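Long-range contacts in tartrate dehydrogenase/decarboxylase (Pseudomonas putida, PDB 3FLK), which oxidises (+)-tartrate to oxaloglycolate with NAD+ and a divalent metal, turns meso-tartrate into D-glycerate and converts D-malate to pyruvate by oxidative decarboxylation: residues Q103-R108 with V131-N136; I264-N269 with M301-A306; E138-S143 with S244-D249. The protein carries 1 engineered substitution. One frame throughout, in Å; residues are numbered along the deposited sequence.

Contact 1: residues Q103-R108 with V131-N136; sequences QYVNIR and VVVREN. With OXL (oxalate ion), chain G.
Arg134 leaves its strand with CG anti to the backbone N (chi1 170°) and Arg108 with CG anti to its carbonyl carbon (chi1 -65°); both chains then run extended, and the two guanidinium groups converge on one oxalate. NH1 of Arg134 sits over a face of the Arg108 guanidinium, 3.1 Å from Arg108 NH2, the planes turned 69° apart. The shared anion probably balances these charges: Arg134 NH1 gives a nearly straight bond to oxalate O2 (2.9 Å), while Arg108 NH1 and NH2 both donate to O4. Outside the pair, Ser252 holds Arg108 NH1 and the carbonyl of Asn245 holds Arg134 NE. Asn106 lies alongside Arg134; its OD1 accepts from Arg108 NE and its ND2 reaches Asn136 OD1 at 3.1 Å, from above that carbonyl plane. Asn136 ND2 in turn donates to Gln103 O (2.9 Å), and also to Asn269. On the other sheet face Ile107 CG2 meets Val131 CG2 at 3.7 Å and its CD1 packs on Val133, towards helix 165-181. Backbone bonds pair Asn106 with Arg134 and Arg108 with Val132, making an antiparallel strand pair in the central sheet whose arginines line the oxalate pocket, consistent with the substrate site of the isocitrate/isopropylmalate dehydrogenase family.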
loop_
_atom_site.group_PDB
_atom_site.type_symbol
_atom_site.label_atom_id
_atom_site.label_comp_id
_atom_site.label_asym_id
_atom_site.label_seq_id
_atom_site.Cartn_x
_atom_site.Cartn_y
_atom_site.Cartn_z
ATOM N N GLN A 103 9.097 -8.520 20.269
ATOM C CA GLN A 103 7.691 -8.742 19.965
ATOM C C GLN A 103 7.532 -8.918 18.456
ATOM O O GLN A 103 6.922 -8.083 17.788
ATOM C CB GLN A 103 6.847 -7.567 20.486
ATOM C CG GLN A 103 6.906 -7.390 22.006
ATOM C CD GLN A 103 6.364 -6.049 22.498
ATOM O OE1 GLN A 103 6.097 -5.134 21.714
ATOM N NE2 GLN A 103 6.212 -5.930 23.813
ATOM N N TYR A 104 8.080 -10.011 17.925
ATOM C CA TYR A 104 8.248 -10.158 16.472
ATOM C C TYR A 104 6.963 -10.401 15.673
ATOM O O TYR A 104 6.935 -10.174 14.462
ATOM C CB TYR A 104 9.338 -11.187 16.130
ATOM C CG TYR A 104 9.049 -12.614 16.546
ATOM C CD1 TYR A 104 8.364 -13.480 15.697
ATOM C CD2 TYR A 104 9.490 -13.108 17.774
ATOM C CE1 TYR A 104 8.103 -14.797 16.067
ATOM C CE2 TYR A 104 9.238 -14.429 18.152
ATOM C CZ TYR A 104 8.541 -15.261 17.292
ATOM O OH TYR A 104 8.279 -16.566 17.648
ATOM N N VAL A 105 5.913 -10.865 16.345
ATOM C CA VAL A 105 4.627 -11.094 15.687
ATOM C C VAL A 105 3.662 -9.951 15.986
ATOM O O VAL A 105 3.306 -9.716 17.141
ATOM C CB VAL A 105 3.955 -12.424 16.119
ATOM C CG1 VAL A 105 2.846 -12.776 15.151
ATOM C CG2 VAL A 105 4.953 -13.556 16.180
ATOM N N ASN A 106 3.243 -9.252 14.937
ATOM C CA ASN A 106 2.219 -8.219 15.061
ATOM C C ASN A 106 0.924 -8.714 14.422
ATOM O O ASN A 106 0.795 -8.738 13.197
ATOM C CB ASN A 106 2.688 -6.903 14.428
ATOM C CG ASN A 106 1.894 -5.694 14.915
ATOM O OD1 ASN A 106 0.765 -5.817 15.382
ATOM N ND2 ASN A 106 2.496 -4.518 14.811
ATOM N N ILE A 107 -0.018 -9.125 15.268
ATOM C CA ILE A 107 -1.293 -9.700 14.832
ATOM C C ILE A 107 -2.371 -8.626 14.767
ATOM O O ILE A 107 -2.662 -7.972 15.770
ATOM C CB ILE A 107 -1.763 -10.841 15.784
ATOM C CG1 ILE A 107 -0.758 -11.999 15.798
ATOM C CG2 ILE A 107 -3.158 -11.340 15.402
ATOM C CD1 ILE A 107 -0.719 -12.820 14.505
ATOM N N ARG A 108 -2.972 -8.468 13.590
ATOM C CA ARG A 108 -3.968 -7.424 13.357
ATOM C C ARG A 108 -5.180 -7.971 12.586
ATOM O O ARG A 108 -5.149 -8.052 11.354
ATOM C CB ARG A 108 -3.324 -6.233 12.625
ATOM C CG ARG A 108 -2.259 -5.516 13.449
ATOM C CD ARG A 108 -1.483 -4.466 12.655
ATOM N NE ARG A 108 -0.695 -3.611 13.542
ATOM C CZ ARG A 108 -0.220 -2.408 13.217
ATOM N NH1 ARG A 108 -0.443 -1.892 12.016
ATOM N NH2 ARG A 108 0.478 -1.714 14.106
ATOM N N VAL A 131 -6.822 -12.102 8.962
ATOM C CA VAL A 131 -5.826 -11.654 9.924
ATOM C C VAL A 131 -4.500 -11.330 9.230
ATOM O O VAL A 131 -3.981 -12.125 8.438
ATOM C CB VAL A 131 -5.655 -12.673 11.097
ATOM C CG1 VAL A 131 -5.269 -14.060 10.589
ATOM C CG2 VAL A 131 -4.649 -12.171 12.131
ATOM N N VAL A 132 -3.980 -10.140 9.514
ATOM C CA VAL A 132 -2.662 -9.743 9.039
ATOM C C VAL A 132 -1.623 -10.139 10.082
ATOM O O VAL A 132 -1.735 -9.778 11.255
ATOM C CB VAL A 132 -2.593 -8.225 8.739
ATOM C CG1 VAL A 132 -1.169 -7.797 8.365
ATOM C CG2 VAL A 132 -3.578 -7.857 7.635
ATOM N N VAL A 133 -0.633 -10.912 9.642
ATOM C CA VAL A 133 0.497 -11.308 10.469
ATOM C C VAL A 133 1.697 -10.511 9.960
ATOM O O VAL A 133 2.218 -10.774 8.872
ATOM C CB VAL A 133 0.758 -12.840 10.392
ATOM C CG1 VAL A 133 1.956 -13.238 11.245
ATOM C CG2 VAL A 133 -0.484 -13.622 10.828
ATOM N N ARG A 134 2.108 -9.522 10.746
ATOM C CA ARG A 134 3.122 -8.561 10.322
ATOM C C ARG A 134 4.437 -8.769 11.070
ATOM O O ARG A 134 4.457 -8.821 12.302
ATOM C CB ARG A 134 2.592 -7.135 10.532
ATOM C CG ARG A 134 3.614 -6.016 10.356
ATOM C CD ARG A 134 3.111 -4.736 11.002
ATOM N NE ARG A 134 4.060 -3.632 10.868
ATOM C CZ ARG A 134 3.965 -2.475 11.515
ATOM N NH1 ARG A 134 2.961 -2.257 12.355
ATOM N NH2 ARG A 134 4.878 -1.531 11.322
ATOM N N GLU A 135 5.531 -8.887 10.317
ATOM C CA GLU A 135 6.867 -8.955 10.905
ATOM C C GLU A 135 7.159 -7.629 11.604
ATOM O O GLU A 135 6.958 -6.560 11.028
ATOM C CB GLU A 135 7.924 -9.260 9.838
ATOM C CG GLU A 135 9.222 -9.862 10.396
ATOM C CD GLU A 135 10.004 -8.888 11.271
ATOM O OE1 GLU A 135 10.197 -7.725 10.850
ATOM O OE2 GLU A 135 10.413 -9.281 12.387
ATOM N N ASN A 136 7.649 -7.708 12.837
ATOM C CA ASN A 136 7.638 -6.559 13.737
ATOM C C ASN A 136 9.009 -6.095 14.264
ATOM O O ASN A 136 9.069 -5.189 15.102
ATOM C CB ASN A 136 6.703 -6.880 14.912
ATOM C CG ASN A 136 5.979 -5.662 15.451
ATOM O OD1 ASN A 136 5.634 -4.740 14.709
ATOM N ND2 ASN A 136 5.718 -5.671 16.752
HETATM C C1 OXL G . 2.581 2.366 12.170
HETATM C C2 OXL G . 2.083 1.090 12.691
HETATM O O1 OXL G . 1.865 3.010 11.364
HETATM O O2 OXL G . 2.790 0.425 13.479
HETATM O O3 OXL G . 3.708 2.777 12.527
HETATM O O4 OXL G . 0.952 0.693 12.322
#

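Contact 2: residues I264-N269 with M301-A306. With SO4 (sulfate ion), chain J.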
loop_
_atom_site.group_PDB
_atom_site.type_symbol
_atom_site.label_atom_id
_atom_site.label_comp_id
_atom_site.label_asym_id
_atom_site.label_seq_id
_atom_site.Cartn_x
_atom_site.Cartn_y
_atom_site.Cartn_z
ATOM N N ILE A 264 -11.680 0.654 14.690
ATOM C CA ILE A 264 -11.953 -0.591 15.423
ATOM C C ILE A 264 -10.792 -1.599 15.425
ATOM O O ILE A 264 -10.804 -2.559 16.201
ATOM C CB ILE A 264 -13.254 -1.295 14.925
ATOM C CG1 ILE A 264 -13.085 -1.824 13.496
ATOM C CG2 ILE A 264 -14.467 -0.356 15.045
ATOM C CD1 ILE A 264 -14.116 -2.868 13.094
ATOM N N ALA A 265 -9.794 -1.366 14.578
ATOM C CA ALA A 265 -8.725 -2.337 14.330
ATOM C C ALA A 265 -7.708 -2.440 15.474
ATOM O O ALA A 265 -6.989 -1.478 15.758
ATOM C CB ALA A 265 -8.022 -2.020 13.016
ATOM N N PRO A 266 -7.652 -3.611 16.136
ATOM C CA PRO A 266 -6.718 -3.828 17.230
ATOM C C PRO A 266 -5.394 -4.433 16.760
ATOM O O PRO A 266 -5.291 -4.895 15.619
ATOM C CB PRO A 266 -7.462 -4.844 18.090
ATOM C CG PRO A 266 -8.151 -5.704 17.091
ATOM C CD PRO A 266 -8.486 -4.807 15.906
ATOM N N SER A 267 -4.399 -4.440 17.640
ATOM C CA SER A 267 -3.136 -5.105 17.343
ATOM C C SER A 267 -2.485 -5.719 18.576
ATOM O O SER A 267 -2.481 -5.126 19.663
ATOM C CB SER A 267 -2.165 -4.163 16.634
ATOM O OG SER A 267 -1.490 -3.331 17.548
ATOM N N ALA A 268 -1.950 -6.921 18.390
ATOM C CA ALA A 268 -1.210 -7.622 19.424
ATOM C C ALA A 268 0.251 -7.741 18.994
ATOM O O ALA A 268 0.553 -8.390 17.990
ATOM C CB ALA A 268 -1.818 -8.998 19.657
ATOM N N ASN A 269 1.138 -7.086 19.740
ATOM C CA ASN A 269 2.580 -7.178 19.518
ATOM C C ASN A 269 3.138 -8.253 20.439
ATOM O O ASN A 269 3.465 -7.989 21.598
ATOM C CB ASN A 269 3.274 -5.837 19.784
ATOM C CG ASN A 269 2.817 -4.734 18.844
ATOM O OD1 ASN A 269 3.574 -4.292 17.983
ATOM N ND2 ASN A 269 1.581 -4.274 19.015
HETATM N N MSE A 301 -9.041 0.192 20.895
HETATM C CA MSE A 301 -8.418 0.084 22.212
HETATM C C MSE A 301 -9.031 -1.057 23.030
HETATM O O MSE A 301 -8.306 -1.851 23.630
HETATM C CB MSE A 301 -8.560 1.408 22.969
HETATM C CG MSE A 301 -7.763 1.502 24.262
HETATM SE SE MSE A 301 -5.869 1.851 23.939
HETATM C CE MSE A 301 -5.169 0.053 24.141
ATOM N N ILE A 302 -10.361 -1.132 23.035
ATOM C CA ILE A 302 -11.097 -2.132 23.818
ATOM C C ILE A 302 -10.846 -3.554 23.301
ATOM O O ILE A 302 -10.552 -4.460 24.080
ATOM C CB ILE A 302 -12.615 -1.803 23.870
ATOM C CG1 ILE A 302 -12.845 -0.524 24.688
ATOM C CG2 ILE A 302 -13.408 -2.962 24.479
ATOM C CD1 ILE A 302 -14.128 0.225 24.347
ATOM N N TRP A 303 -10.955 -3.732 21.987
ATOM C CA TRP A 303 -10.678 -5.013 21.337
ATOM C C TRP A 303 -9.235 -5.463 21.615
ATOM O O TRP A 303 -8.999 -6.637 21.900
ATOM C CB TRP A 303 -10.950 -4.903 19.833
ATOM C CG TRP A 303 -10.977 -6.205 19.053
ATOM C CD1 TRP A 303 -10.560 -7.443 19.471
ATOM C CD2 TRP A 303 -11.409 -6.369 17.698
ATOM N NE1 TRP A 303 -10.726 -8.366 18.466
ATOM C CE2 TRP A 303 -11.241 -7.734 17.365
ATOM C CE3 TRP A 303 -11.926 -5.497 16.730
ATOM C CZ2 TRP A 303 -11.570 -8.243 16.104
ATOM C CZ3 TRP A 303 -12.253 -6.004 15.477
ATOM C CH2 TRP A 303 -12.074 -7.367 15.177
ATOM N N SER A 304 -8.285 -4.530 21.554
ATOM C CA SER A 304 -6.889 -4.806 21.938
ATOM C C SER A 304 -6.789 -5.375 23.351
ATOM O O SER A 304 -5.970 -6.258 23.614
ATOM C CB SER A 304 -6.026 -3.545 21.843
ATOM O OG SER A 304 -5.858 -3.150 20.498
ATOM N N GLY A 305 -7.627 -4.857 24.249
ATOM C CA GLY A 305 -7.706 -5.340 25.625
ATOM C C GLY A 305 -8.199 -6.769 25.704
ATOM O O GLY A 305 -7.675 -7.566 26.482
ATOM N N ALA A 306 -9.212 -7.086 24.898
ATOM C CA ALA A 306 -9.731 -8.447 24.793
ATOM C C ALA A 306 -8.654 -9.423 24.312
ATOM O O ALA A 306 -8.531 -10.530 24.846
ATOM C CB ALA A 306 -10.943 -8.491 23.877
HETATM S S SO4 J . -10.877 -12.092 17.906
HETATM O O1 SO4 J . -10.131 -11.764 16.695
HETATM O O2 SO4 J . -10.496 -13.425 18.367
HETATM O O3 SO4 J . -10.582 -11.121 18.954
HETATM O O4 SO4 J . -12.308 -12.079 17.607
#
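Trp303 meets Pro266 and Ile264 along most of its side chain. CB rests 3.9 Å from Pro266 CB, and with CG anti to the backbone N (chi1 -168°) the indole swings off the helix against the proline. Pro266 CG then stands over the five-membered ring, 3.5 Å from its centroid and only 16° off the normal, a CH-pi contact in which CG is closest to Trp303 CD2. Farther out, the benzene part of the indole runs close to Pro266 CD, its CE3 lying 3.2 Å from the carbonyl O of Ile264, while CZ3 touches Ile264 CD1 more loosely at 4.4 Å. On the other rim, NE1 donates a fairly straight bond to sulfate O3 at 2.8 Å, near the ring plane; this ion, probably from the crystallisation liquor, is also held by Arg111 and His323. A leucine here would probably leave Pro266 CG without its aromatic platform and the sulfate without its indole donor, opening a gap against the proline ring. One residue on, Ser304 OG lies 3.4 Å from Pro266 CB and is hydrogen-bonded to the carbonyls of Glu281 and Ala300. Pro266 therefore fits against two successive helix residues. The axes of strand 266-269 and helix 301-306 come within 7.0 Å at a crossing angle of -40°. Helix 299-313 packs on the central sheet at strand 266-270. Phe113 meets the indole ring, and Leu327 of helix 317-336 packs against Trp303 from the next helix.

Contact 3: residues E138-S143 with S244-D249; sequences EGEYSS and SNLFGD. With MG (magnesium ion), chain E; OXL (oxalate ion), chain G.
The metal and oxalate site is where this contact ends: Asp249 OD1 binds the magnesium ion at 2.2 Å, and Tyr141 OH donates to the other carboxylate oxygen, OD2, at 2.5 Å. The phenol meets OD2 on its anti side, 30° out of the carboxylate plane; OD2 lies at the edge of the tyrosine ring, and the two planes are 89° apart. Oxalate O1 and O4, two waters and Asp225 of the second subunit complete the metal shell; Lys192 of that subunit forms a salt bridge with Asp249 OD2. Leu246 CA lies over one face of Tyr141, with its CD1 3.7 Å from Tyr141 CE1. This is the start of helix 245-258, with Ser244 at the N-cap: its OG accepts a weak bond from Phe247 N and donates to Glu140 OE2 at 2.5 Å, on the syn lone pair. The Glu140 chain bends at chi2 (91°), bringing its carboxylate back over the helix start, where OE1 takes the bond from Leu246 N (3.1 Å) from above the carboxylate plane. There the negative charge would probably be favoured by the helix dipole. Glu140 OE2 also sits over the centre of the Phe247 ring, 4.1 Å above its plane. Asn245 ND2 donates to Glu138 O at 2.9 Å, within both the carbonyl plane and its own amide plane, and a water accepting from Asn245 N weakly bonds Glu138 O.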
loop_
_atom_site.group_PDB
_atom_site.type_symbol
_atom_site.label_atom_id
_atom_site.label_comp_id
_atom_site.label_asym_id
_atom_site.label_seq_id
_atom_site.Cartn_x
_atom_site.Cartn_y
_atom_site.Cartn_z
ATOM N N GLU A 138 12.273 -6.216 12.042
ATOM C CA GLU A 138 13.282 -5.952 11.011
ATOM C C GLU A 138 12.642 -5.411 9.730
ATOM O O GLU A 138 11.567 -4.808 9.775
ATOM C CB GLU A 138 14.148 -7.207 10.747
ATOM C CG GLU A 138 13.369 -8.473 10.353
ATOM C CD GLU A 138 14.264 -9.684 10.079
ATOM O OE1 GLU A 138 14.076 -10.332 9.027
ATOM O OE2 GLU A 138 15.145 -9.996 10.911
ATOM N N GLY A 139 13.310 -5.604 8.596
ATOM C CA GLY A 139 12.740 -5.239 7.305
ATOM C C GLY A 139 12.986 -3.807 6.879
ATOM O O GLY A 139 14.090 -3.281 7.038
ATOM N N GLU A 140 11.943 -3.181 6.337
ATOM C CA GLU A 140 12.038 -1.856 5.721
ATOM C C GLU A 140 12.118 -0.717 6.734
ATOM O O GLU A 140 12.654 0.348 6.431
ATOM C CB GLU A 140 10.859 -1.612 4.769
ATOM C CG GLU A 140 10.620 -2.716 3.738
ATOM C CD GLU A 140 9.640 -3.791 4.211
ATOM O OE1 GLU A 140 9.513 -4.017 5.438
ATOM O OE2 GLU A 140 8.989 -4.409 3.340
ATOM N N TYR A 141 11.572 -0.934 7.929
ATOM C CA TYR A 141 11.625 0.084 8.969
ATOM C C TYR A 141 12.987 0.079 9.632
ATOM O O TYR A 141 13.349 -0.846 10.363
ATOM C CB TYR A 141 10.480 -0.066 9.972
ATOM C CG TYR A 141 9.136 0.335 9.398
ATOM C CD1 TYR A 141 9.050 1.038 8.192
ATOM C CD2 TYR A 141 7.954 0.045 10.073
ATOM C CE1 TYR A 141 7.819 1.418 7.664
ATOM C CE2 TYR A 141 6.718 0.421 9.553
ATOM C CZ TYR A 141 6.659 1.104 8.353
ATOM O OH TYR A 141 5.439 1.480 7.840
ATOM N N SER A 142 13.743 1.131 9.348
ATOM C CA SER A 142 15.163 1.150 9.629
ATOM C C SER A 142 15.648 2.554 9.959
ATOM O O SER A 142 15.095 3.547 9.479
ATOM C CB SER A 142 15.917 0.608 8.412
ATOM O OG SER A 142 17.310 0.829 8.519
ATOM N N SER A 143 16.676 2.618 10.796
ATOM C CA SER A 143 17.392 3.857 11.062
ATOM C C SER A 143 18.852 3.703 10.623
ATOM O O SER A 143 19.738 4.430 11.082
ATOM C CB SER A 143 17.287 4.224 12.542
ATOM O OG SER A 143 17.807 3.187 13.354
ATOM N N SER A 244 5.917 -8.291 5.492
ATOM C CA SER A 244 7.033 -7.585 6.123
ATOM C C SER A 244 6.529 -6.405 6.962
ATOM O O SER A 244 5.337 -6.083 6.940
ATOM C CB SER A 244 7.983 -7.062 5.046
ATOM O OG SER A 244 7.345 -6.041 4.292
ATOM N N ASN A 245 7.448 -5.759 7.677
ATOM C CA ASN A 245 7.136 -4.623 8.551
ATOM C C ASN A 245 6.325 -3.530 7.855
ATOM O O ASN A 245 5.265 -3.122 8.348
ATOM C CB ASN A 245 8.428 -4.035 9.129
ATOM C CG ASN A 245 8.281 -3.582 10.572
ATOM O OD1 ASN A 245 7.210 -3.150 11.004
ATOM N ND2 ASN A 245 9.371 -3.676 11.327
ATOM N N LEU A 246 6.819 -3.072 6.707
ATOM C CA LEU A 246 6.150 -2.030 5.926
ATOM C C LEU A 246 4.853 -2.498 5.261
ATOM O O LEU A 246 3.822 -1.819 5.350
ATOM C CB LEU A 246 7.099 -1.453 4.867
ATOM C CG LEU A 246 6.508 -0.472 3.840
ATOM C CD1 LEU A 246 6.002 0.804 4.509
ATOM C CD2 LEU A 246 7.540 -0.146 2.771
ATOM N N PHE A 247 4.908 -3.640 4.578
ATOM C CA PHE A 247 3.740 -4.133 3.847
ATOM C C PHE A 247 2.585 -4.469 4.794
ATOM O O PHE A 247 1.427 -4.173 4.489
ATOM C CB PHE A 247 4.096 -5.324 2.940
ATOM C CG PHE A 247 5.006 -4.971 1.782
ATOM C CD1 PHE A 247 5.227 -3.639 1.412
ATOM C CD2 PHE A 247 5.618 -5.976 1.040
ATOM C CE1 PHE A 247 6.063 -3.318 0.339
ATOM C CE2 PHE A 247 6.455 -5.667 -0.038
ATOM C CZ PHE A 247 6.680 -4.338 -0.386
ATOM N N GLY A 248 2.912 -5.056 5.945
ATOM C CA GLY A 248 1.932 -5.342 6.993
ATOM C C GLY A 248 1.313 -4.086 7.586
ATOM O O GLY A 248 0.117 -4.054 7.878
ATOM N N ASP A 249 2.133 -3.054 7.763
ATOM C CA ASP A 249 1.661 -1.740 8.205
ATOM C C ASP A 249 0.592 -1.191 7.249
ATOM O O ASP A 249 -0.500 -0.809 7.681
ATOM C CB ASP A 249 2.848 -0.773 8.315
ATOM C CG ASP A 249 2.515 0.507 9.072
ATOM O OD1 ASP A 249 1.329 0.780 9.352
ATOM O OD2 ASP A 249 3.463 1.255 9.387
HETATM MG MG MG E . -0.050 1.937 10.544
HETATM C C1 OXL G . 2.581 2.366 12.170
HETATM C C2 OXL G . 2.083 1.090 12.691
HETATM O O1 OXL G . 1.865 3.010 11.364
HETATM O O2 OXL G . 2.790 0.425 13.479
HETATM O O3 OXL G . 3.708 2.777 12.527
HETATM O O4 OXL G . 0.952 0.693 12.322
HETATM O O HOH W 1 9.963 -7.176 8.033
HETATM O O HOH W 2 -1.225 0.423 9.944
HETATM O O HOH W 3 -1.356 2.795 11.936
#

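Contacts 1 and 2 meet in the ten-stranded mixed sheet, where strand 105-111 lies between 266-270 and 129-135; their centres are 13 Å apart, and Ile107 N reaches Ala268 O at 2.9 Å. Contact 3, centred 11 Å from contact 1, follows strand 129-135 into the next loop and joins it to helix 245-258. Contacts 1 and 3 share the oxalate, and Arg134 NH2 packs on Tyr141 CE2 at 3.2 Å. Contacts 2 and 3 do not touch, with centres 20 Å apart. Along the chain contact 1 closes first, then contact 3, then contact 2. Contacts 1 and 3 help build the oxalate and metal site, with the second subunit contributing, while contact 2 packs a helix on the same sheet beside it.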